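Local coordinates for penicillin-binding protein PbpB (Mycobacterium tuberculosis, PDB 6KGU) that makes cross-linked peptidoglycan from lipid intermediates for the mycobacterial cell wall, and is bound by beta-lactam antibiotics such as aztreonam, at residues V22-D27 / T230-A235; G130-A135 / Y204-V209; S222-D227 / Q392-Y397. All coordinates share one frame; numbering follows the deposited sequence.

Interaction 1 (V22-D27 / T230-A235); sequences VDRNND and TGEVLA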
loop_
_atom_site.group_PDB
_atom_site.type_symbol
_atom_site.label_atom_id
_atom_site.label_comp_id
_atom_site.label_asym_id
_atom_site.label_seq_id
_atom_site.Cartn_x
_atom_site.Cartn_y
_atom_site.Cartn_z
ATOM N N VAL A 22 5.234 -17.037 -13.160
ATOM C CA VAL A 22 3.796 -17.264 -13.236
ATOM C C VAL A 22 3.142 -16.666 -11.996
ATOM O O VAL A 22 3.802 -16.383 -10.997
ATOM C CB VAL A 22 3.445 -18.773 -13.366
ATOM C CG1 VAL A 22 4.239 -19.420 -14.494
ATOM C CG2 VAL A 22 3.707 -19.511 -12.050
ATOM N N ASP A 23 1.824 -16.477 -12.064
ATOM C CA ASP A 23 1.089 -15.950 -10.924
ATOM C C ASP A 23 0.698 -17.109 -9.999
ATOM O O ASP A 23 1.050 -18.263 -10.243
ATOM C CB ASP A 23 -0.105 -15.107 -11.392
ATOM C CG ASP A 23 -1.368 -15.945 -11.740
ATOM O OD1 ASP A 23 -1.295 -17.180 -11.888
ATOM O OD2 ASP A 23 -2.455 -15.329 -11.883
ATOM N N ARG A 24 -0.032 -16.800 -8.916
ATOM C CA ARG A 24 -0.329 -17.807 -7.901
ATOM C C ARG A 24 -1.116 -18.991 -8.459
ATOM O O ARG A 24 -1.075 -20.086 -7.883
ATOM C CB ARG A 24 -1.081 -17.166 -6.728
ATOM C CG ARG A 24 -2.540 -16.785 -6.999
ATOM C CD ARG A 24 -3.155 -15.982 -5.824
ATOM N NE ARG A 24 -3.220 -16.742 -4.564
ATOM C CZ ARG A 24 -2.486 -16.506 -3.480
ATOM N NH1 ARG A 24 -1.603 -15.523 -3.454
ATOM N NH2 ARG A 24 -2.644 -17.261 -2.401
ATOM N N ASN A 25 -1.815 -18.805 -9.575
ATOM C CA ASN A 25 -2.585 -19.864 -10.207
ATOM C C ASN A 25 -1.902 -20.416 -11.449
ATOM O O ASN A 25 -2.559 -21.047 -12.277
ATOM C CB ASN A 25 -3.983 -19.350 -10.540
ATOM C CG ASN A 25 -4.690 -18.779 -9.326
ATOM O OD1 ASN A 25 -4.723 -19.410 -8.266
ATOM N ND2 ASN A 25 -5.262 -17.591 -9.473
ATOM N N ASN A 26 -0.600 -20.171 -11.593
ATOM C CA ASN A 26 0.229 -20.653 -12.693
ATOM C C ASN A 26 -0.118 -20.026 -14.035
ATOM O O ASN A 26 0.303 -20.525 -15.072
ATOM C CB ASN A 26 0.189 -22.182 -12.794
ATOM C CG ASN A 26 1.250 -22.825 -11.948
ATOM O OD1 ASN A 26 1.112 -22.933 -10.727
ATOM N ND2 ASN A 26 2.343 -23.234 -12.588
ATOM N N ASP A 27 -0.848 -18.922 -14.048
ATOM C CA ASP A 27 -1.008 -18.161 -15.280
ATOM C C ASP A 27 0.306 -17.472 -15.630
ATOM O O ASP A 27 0.882 -16.759 -14.804
ATOM C CB ASP A 27 -2.124 -17.134 -15.120
ATOM C CG ASP A 27 -2.522 -16.505 -16.428
ATOM O OD1 ASP A 27 -2.683 -17.251 -17.418
ATOM O OD2 ASP A 27 -2.650 -15.257 -16.475
ATOM N N THR A 230 -2.628 -13.163 5.372
ATOM C CA THR A 230 -1.251 -13.565 5.086
ATOM C C THR A 230 -0.347 -12.417 4.663
ATOM O O THR A 230 0.881 -12.594 4.657
ATOM C CB THR A 230 -1.217 -14.604 3.958
ATOM O OG1 THR A 230 -1.623 -13.981 2.729
ATOM C CG2 THR A 230 -2.151 -15.765 4.261
ATOM N N GLY A 231 -0.911 -11.268 4.267
ATOM C CA GLY A 231 -0.090 -10.190 3.737
ATOM C C GLY A 231 0.546 -10.478 2.399
ATOM O O GLY A 231 1.420 -9.723 1.962
ATOM N N GLU A 232 0.123 -11.532 1.711
ATOM C CA GLU A 232 0.645 -11.772 0.380
ATOM C C GLU A 232 0.187 -10.658 -0.551
ATOM O O GLU A 232 -0.903 -10.100 -0.395
ATOM C CB GLU A 232 0.201 -13.141 -0.141
ATOM C CG GLU A 232 0.847 -14.319 0.590
ATOM C CD GLU A 232 0.528 -15.671 -0.036
ATOM O OE1 GLU A 232 -0.552 -15.825 -0.657
ATOM O OE2 GLU A 232 1.368 -16.587 0.096
ATOM N N VAL A 233 1.050 -10.316 -1.502
ATOM C CA VAL A 233 0.769 -9.259 -2.470
ATOM C C VAL A 233 -0.072 -9.839 -3.603
ATOM O O VAL A 233 0.433 -10.602 -4.435
ATOM C CB VAL A 233 2.059 -8.644 -3.012
ATOM C CG1 VAL A 233 1.727 -7.628 -4.107
ATOM C CG2 VAL A 233 2.868 -8.005 -1.856
ATOM N N LEU A 234 -1.354 -9.466 -3.645
ATOM C CA LEU A 234 -2.263 -9.941 -4.693
ATOM C C LEU A 234 -2.267 -9.039 -5.924
ATOM O O LEU A 234 -2.557 -9.505 -7.031
ATOM C CB LEU A 234 -3.692 -10.046 -4.140
ATOM C CG LEU A 234 -3.942 -10.997 -2.954
ATOM C CD1 LEU A 234 -5.435 -11.143 -2.669
ATOM C CD2 LEU A 234 -3.310 -12.377 -3.206
ATOM N N ALA A 235 -1.983 -7.752 -5.752
ATOM C CA ALA A 235 -1.853 -6.825 -6.870
ATOM C C ALA A 235 -0.917 -5.702 -6.449
ATOM O O ALA A 235 -0.947 -5.263 -5.297
ATOM C CB ALA A 235 -3.208 -6.239 -7.306
#

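Interaction 2 (G130-A135 / Y204-V209); sequences GGSLAA and YVQQQV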
loop_
_atom_site.group_PDB
_atom_site.type_symbol
_atom_site.label_atom_id
_atom_site.label_comp_id
_atom_site.label_asym_id
_atom_site.label_seq_id
_atom_site.Cartn_x
_atom_site.Cartn_y
_atom_site.Cartn_z
ATOM N N GLY A 130 1.061 -10.983 -21.389
ATOM C CA GLY A 130 0.250 -9.886 -20.895
ATOM C C GLY A 130 0.792 -8.505 -21.183
ATOM O O GLY A 130 0.204 -7.515 -20.740
ATOM N N GLY A 131 1.890 -8.396 -21.919
ATOM C CA GLY A 131 2.418 -7.085 -22.244
ATOM C C GLY A 131 2.838 -6.363 -20.978
ATOM O O GLY A 131 3.689 -6.834 -20.221
ATOM N N SER A 132 2.222 -5.210 -20.720
ATOM C CA SER A 132 2.572 -4.412 -19.552
ATOM C C SER A 132 2.067 -5.011 -18.239
ATOM O O SER A 132 2.418 -4.490 -17.173
ATOM C CB SER A 132 2.023 -2.985 -19.714
ATOM O OG SER A 132 0.616 -2.987 -19.575
ATOM N N LEU A 133 1.272 -6.079 -18.273
ATOM C CA LEU A 133 0.643 -6.572 -17.046
ATOM C C LEU A 133 1.686 -6.917 -15.979
ATOM O O LEU A 133 2.556 -7.770 -16.191
ATOM C CB LEU A 133 -0.218 -7.795 -17.342
ATOM C CG LEU A 133 -0.890 -8.452 -16.123
ATOM C CD1 LEU A 133 -1.947 -7.526 -15.547
ATOM C CD2 LEU A 133 -1.538 -9.799 -16.488
ATOM N N ALA A 134 1.588 -6.255 -14.826
ATOM C CA ALA A 134 2.526 -6.467 -13.720
ATOM C C ALA A 134 3.984 -6.311 -14.162
ATOM O O ALA A 134 4.886 -6.894 -13.561
ATOM C CB ALA A 134 2.315 -7.841 -13.067
ATOM N N ALA A 135 4.237 -5.514 -15.210
ATOM C CA ALA A 135 5.617 -5.337 -15.651
ATOM C C ALA A 135 6.447 -4.572 -14.639
ATOM O O ALA A 135 7.675 -4.703 -14.643
ATOM C CB ALA A 135 5.676 -4.610 -16.999
ATOM N N TYR A 204 -7.297 -5.953 -13.272
ATOM C CA TYR A 204 -8.343 -4.975 -12.970
ATOM C C TYR A 204 -7.760 -3.778 -12.224
ATOM O O TYR A 204 -8.043 -2.620 -12.554
ATOM C CB TYR A 204 -9.454 -5.632 -12.141
ATOM C CG TYR A 204 -10.649 -4.737 -11.916
ATOM C CD1 TYR A 204 -11.648 -4.620 -12.879
ATOM C CD2 TYR A 204 -10.786 -4.019 -10.743
ATOM C CE1 TYR A 204 -12.750 -3.784 -12.684
ATOM C CE2 TYR A 204 -11.880 -3.191 -10.528
ATOM C CZ TYR A 204 -12.855 -3.074 -11.506
ATOM O OH TYR A 204 -13.932 -2.244 -11.278
ATOM N N VAL A 205 -6.946 -4.043 -11.201
ATOM C CA VAL A 205 -6.364 -2.948 -10.424
ATOM C C VAL A 205 -5.469 -2.082 -11.307
ATOM O O VAL A 205 -5.530 -0.853 -11.250
ATOM C CB VAL A 205 -5.610 -3.512 -9.208
ATOM C CG1 VAL A 205 -4.792 -2.401 -8.504
ATOM C CG2 VAL A 205 -6.621 -4.158 -8.231
ATOM N N GLN A 206 -4.658 -2.706 -12.171
ATOM C CA GLN A 206 -3.728 -1.936 -12.999
ATOM C C GLN A 206 -4.472 -1.021 -13.965
ATOM O O GLN A 206 -4.086 0.136 -14.159
ATOM C CB GLN A 206 -2.787 -2.885 -13.758
ATOM C CG GLN A 206 -1.630 -2.181 -14.488
ATOM C CD GLN A 206 -0.532 -3.145 -14.937
ATOM O OE1 GLN A 206 -0.341 -4.219 -14.350
ATOM N NE2 GLN A 206 0.178 -2.774 -16.005
ATOM N N GLN A 207 -5.549 -1.527 -14.577
ATOM C CA GLN A 207 -6.393 -0.694 -15.426
ATOM C C GLN A 207 -7.048 0.428 -14.636
ATOM O O GLN A 207 -7.082 1.581 -15.080
ATOM C CB GLN A 207 -7.475 -1.540 -16.068
ATOM C CG GLN A 207 -7.032 -2.478 -17.129
ATOM C CD GLN A 207 -8.247 -3.191 -17.659
ATOM O OE1 GLN A 207 -8.777 -4.110 -17.008
ATOM N NE2 GLN A 207 -8.757 -2.722 -18.794
ATOM N N GLN A 208 -7.629 0.098 -13.487
ATOM C CA GLN A 208 -8.266 1.137 -12.683
ATOM C C GLN A 208 -7.256 2.193 -12.253
ATOM O O GLN A 208 -7.597 3.381 -12.180
ATOM C CB GLN A 208 -8.968 0.505 -11.478
ATOM C CG GLN A 208 -10.275 -0.246 -11.872
ATOM C CD GLN A 208 -11.419 0.719 -12.196
ATOM O OE1 GLN A 208 -11.499 1.815 -11.635
ATOM N NE2 GLN A 208 -12.300 0.314 -13.094
ATOM N N VAL A 209 -5.999 1.798 -12.014
ATOM C CA VAL A 209 -4.998 2.795 -11.637
ATOM C C VAL A 209 -4.720 3.736 -12.807
ATOM O O VAL A 209 -4.531 4.951 -12.618
ATOM C CB VAL A 209 -3.723 2.090 -11.134
ATOM C CG1 VAL A 209 -2.497 2.971 -11.312
ATOM C CG2 VAL A 209 -3.903 1.688 -9.652
HETATM O O HOH W 1 -1.085 -0.879 -18.396
#

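Interaction 3 (S222-D227 / Q392-Y397); sequences SAVVLD and QMTGMY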
loop_
_atom_site.group_PDB
_atom_site.type_symbol
_atom_site.label_atom_id
_atom_site.label_comp_id
_atom_site.label_asym_id
_atom_site.label_seq_id
_atom_site.Cartn_x
_atom_site.Cartn_y
_atom_site.Cartn_z
ATOM N N SER A 222 -0.603 4.821 -7.840
ATOM C CA SER A 222 -0.213 3.446 -7.582
ATOM C C SER A 222 -1.165 2.867 -6.548
ATOM O O SER A 222 -1.856 3.599 -5.838
ATOM C CB SER A 222 1.244 3.357 -7.122
ATOM O OG SER A 222 1.408 4.152 -5.981
ATOM N N ALA A 223 -1.216 1.539 -6.496
ATOM C CA ALA A 223 -2.154 0.828 -5.643
ATOM C C ALA A 223 -1.571 -0.540 -5.310
ATOM O O ALA A 223 -0.876 -1.160 -6.127
ATOM C CB ALA A 223 -3.548 0.667 -6.297
ATOM N N VAL A 224 -1.869 -1.004 -4.103
ATOM C CA VAL A 224 -1.418 -2.300 -3.607
ATOM C C VAL A 224 -2.618 -2.994 -2.983
ATOM O O VAL A 224 -3.389 -2.365 -2.249
ATOM C CB VAL A 224 -0.279 -2.151 -2.570
ATOM C CG1 VAL A 224 0.008 -3.504 -1.863
ATOM C CG2 VAL A 224 1.001 -1.572 -3.240
ATOM N N VAL A 225 -2.790 -4.275 -3.284
ATOM C CA VAL A 225 -3.812 -5.097 -2.653
ATOM C C VAL A 225 -3.107 -6.242 -1.938
ATOM O O VAL A 225 -2.402 -7.034 -2.570
ATOM C CB VAL A 225 -4.830 -5.643 -3.665
ATOM C CG1 VAL A 225 -5.857 -6.526 -2.927
ATOM C CG2 VAL A 225 -5.535 -4.485 -4.426
ATOM N N LEU A 226 -3.320 -6.343 -0.631
ATOM C CA LEU A 226 -2.776 -7.436 0.153
ATOM C C LEU A 226 -3.878 -8.377 0.611
ATOM O O LEU A 226 -4.994 -7.952 0.916
ATOM C CB LEU A 226 -2.030 -6.920 1.387
ATOM C CG LEU A 226 -0.834 -5.982 1.204
ATOM C CD1 LEU A 226 -0.230 -5.645 2.581
ATOM C CD2 LEU A 226 0.210 -6.603 0.291
ATOM N N ASP A 227 -3.546 -9.663 0.678
ATOM C CA ASP A 227 -4.388 -10.585 1.419
ATOM C C ASP A 227 -4.352 -10.218 2.897
ATOM O O ASP A 227 -3.275 -10.097 3.487
ATOM C CB ASP A 227 -3.928 -12.034 1.228
ATOM C CG ASP A 227 -4.729 -12.994 2.086
ATOM O OD1 ASP A 227 -5.827 -13.374 1.672
ATOM O OD2 ASP A 227 -4.286 -13.315 3.208
ATOM N N GLN A 392 4.555 -0.248 2.678
ATOM C CA GLN A 392 4.580 -0.073 4.130
ATOM C C GLN A 392 3.238 0.445 4.649
ATOM O O GLN A 392 2.719 -0.040 5.659
ATOM C CB GLN A 392 5.688 0.911 4.516
ATOM C CG GLN A 392 7.091 0.331 4.430
ATOM C CD GLN A 392 8.142 1.360 4.755
ATOM O OE1 GLN A 392 7.989 2.532 4.410
ATOM N NE2 GLN A 392 9.229 0.931 5.412
ATOM N N MET A 393 2.697 1.480 4.001
ATOM C CA MET A 393 1.405 2.028 4.409
ATOM C C MET A 393 0.339 0.946 4.407
ATOM O O MET A 393 -0.374 0.752 5.399
ATOM C CB MET A 393 1.015 3.175 3.467
ATOM C CG MET A 393 -0.296 3.872 3.807
ATOM S SD MET A 393 -0.785 5.035 2.499
ATOM C CE MET A 393 -1.956 4.036 1.575
ATOM N N THR A 394 0.234 0.217 3.294
ATOM C CA THR A 394 -0.726 -0.874 3.197
ATOM C C THR A 394 -0.447 -1.958 4.235
ATOM O O THR A 394 -1.377 -2.566 4.773
ATOM C CB THR A 394 -0.695 -1.444 1.777
ATOM O OG1 THR A 394 -0.832 -0.364 0.844
ATOM C CG2 THR A 394 -1.824 -2.413 1.558
ATOM N N GLY A 395 0.829 -2.213 4.531
ATOM C CA GLY A 395 1.161 -3.234 5.513
ATOM C C GLY A 395 0.705 -2.868 6.915
ATOM O O GLY A 395 0.348 -3.751 7.705
ATOM N N MET A 396 0.683 -1.568 7.233
ATOM C CA MET A 396 0.147 -1.105 8.513
ATOM C C MET A 396 -1.299 -1.523 8.683
ATOM O O MET A 396 -1.703 -1.992 9.755
ATOM C CB MET A 396 0.241 0.419 8.617
ATOM C CG MET A 396 1.615 0.952 8.921
ATOM S SD MET A 396 1.514 2.473 9.877
ATOM C CE MET A 396 0.880 3.649 8.681
ATOM N N TYR A 397 -2.111 -1.305 7.647
ATOM C CA TYR A 397 -3.528 -1.630 7.745
ATOM C C TYR A 397 -3.740 -3.139 7.717
ATOM O O TYR A 397 -4.728 -3.639 8.268
ATOM C CB TYR A 397 -4.299 -0.908 6.628
ATOM C CG TYR A 397 -4.470 0.562 6.954
ATOM C CD1 TYR A 397 -3.376 1.424 6.958
ATOM C CD2 TYR A 397 -5.720 1.085 7.305
ATOM C CE1 TYR A 397 -3.515 2.783 7.287
ATOM C CE2 TYR A 397 -5.868 2.430 7.643
ATOM C CZ TYR A 397 -4.757 3.271 7.632
ATOM O OH TYR A 397 -4.885 4.607 7.951
#

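Interaction 1 (V22-D27 / T230-A235)
R24 meets E232 end-on, with both terminal nitrogens of its guanidinium converging on a single carboxylate oxygen. R24 NH1 lies 3.0 Å from E232 OE1, and R24 NH2 lies 3.1 Å from that same E232 OE1. The oxygen sits in the guanidinium plane, at its edge. The guanidinium and carboxylate planes stand 65° apart, and both bonds end on one atom, a forked grip rather than a flat pair of parallel bonds. NH2 approaches nearly along the C-O axis of OE1, whereas NH1 comes in from above the carboxylate plane. R24 CG lies between the backbone N and the carbonyl carbon (chi1 73°), the chain is straight at chi2, and a bend at chi3 (-63°) turns the guanidinium to the glutamate. L234 adds a nonpolar touch: its CD2 is 3.6 Å from R24 NH1, at a slant to the group.

R24 sits in a type I turn from D23 to N26, in the loop between strands 21-22 and 28-36 of the region assigned to the PBP dimerisation family; E232 and L234 belong to the transpeptidase region. D23 OD1 forms an Asx turn by accepting N25 N at 2.9 Å, and it also takes D27 N at 2.8 Å from the opposite face of the carboxylate. Within 230-235, T230 OG1 accepts E232 N at 3.2 Å in an ST turn, and L234 with A235 makes a classic beta bulge opposite V225. Further partners hold both charged ends: R24 NH1 also bonds to T196 O, while E232 OE2 forms a salt bridge with K413.

Interaction 2 (G130-A135 / Y204-V209)
S132, reached through a type II' turn from G130 to L133, is the first residue of 130-135 to meet Q206 of helix 199-216, and it does so mainly through its carbonyl. Q206 NE2 donates to S132 O at 3.1 Å in an almost straight bond, with the oxygen in the plane of the glutamine amide. The donor stands above the carbonyl plane of S132, while A135 N reaches S132 O at 2.9 Å from the opposite face, within a type II turn. The hydroxyl of S132 shares a water with the amide: the water is 3.0 Å from S132 OG, and its bond from Q206 NE2 is a weak one.

L133 contributes a looser touch, its CD1 3.9 Å from Q206 OE1; the same side chain also packs on N199, Q202 and F203 of the helix. A134, the N-cap of helix 135-138, supplies the second main bond: A134 N donates to Q206 OE1 at 2.8 Å, in the carbonyl plane and on a lone pair.

Q206 ties the loop after strand 122-127, in the range assigned to the dimerisation family, to a helix that packs on strand 220-227 through V205 and V209. Its CG lies opposite the backbone N (chi1 -171°) and the extended chain beyond carries the amide straight out from the helix. OE1 takes two donors, A134 N and Q202 NE2. With one backbone N-H on its oxygen and one C=O on its nitrogen, the buried amide is fixed in one sense of rotation.

Interaction 3 (S222-D227 / Q392-Y397)
Strand 222-227 and helix 392-397 run in broadly the same direction, their axes 34° apart and 9.0 Å at closest approach, with V224 CA and T394 CA 7.0 Å from each other. T394 reaches into the gap from the helix, and V224 and L226, two residues apart on the same face of the strand, receive it.

The methyl of the threonine does most of the touching. T394 CG2 lies 3.7 Å from L226 CG, and V224 CG1 is 4.0 Å from T394 CG2, so the methyl is met by both strand residues. The hydroxyl branch lies alongside V224, T394 OG1 being 3.9 Å from V224 CB. With chi1 at -51°, OG1 stands beside the backbone N of T394 and the methyl is anti to that N, a rotation that lets the hydroxyl turn back to hydrogen-bond L390 O one helical turn earlier. Farther along the helix, L226 CD1 rests 4.0 Å from G395 CA; with no side chain on the glycine, the leucine comes close to the helix backbone.

This is helix-on-sheet packing at the heart of the transpeptidase domain, which shares its fold with the serine beta-lactamases. Helix 390-401 covers one face of the antiparallel sheet, while A223 and V225 point to the other face and meet helix 199-216. V510 on the neighbouring strand 509-516 also touches T394 and Y397.

Everything that passes between strand and helix here is van der Waals contact, mostly methyl and methine surface, with the CA of G395. The one hydroxyl involved is satisfied within its own helix, so a polar side chain can be buried against the sheet without needing a partner there.

The three contacts join through strand 220-227 and its neighbours. Interactions 1 and 3 share the sheet: L234 N lies 2.9 Å from V225 O and E232 O 2.9 Å from D227 N, both probable hydrogen bonds, as strands 220-227 and 233-238 run side by side. The helix of interaction 2 packs on the far face from interaction 3, with V209 CG2 3.5 Å from A223 CB, and it meets interaction 1 where V205 CB is 4.1 Å from A235 CB. None of the three lies at the aztreonam site. Interaction 3 has a link toward it: Y397, on its helix, hydrogen-bonds through OH to V270 O, the residue after S269, the probable acyl-ester serine.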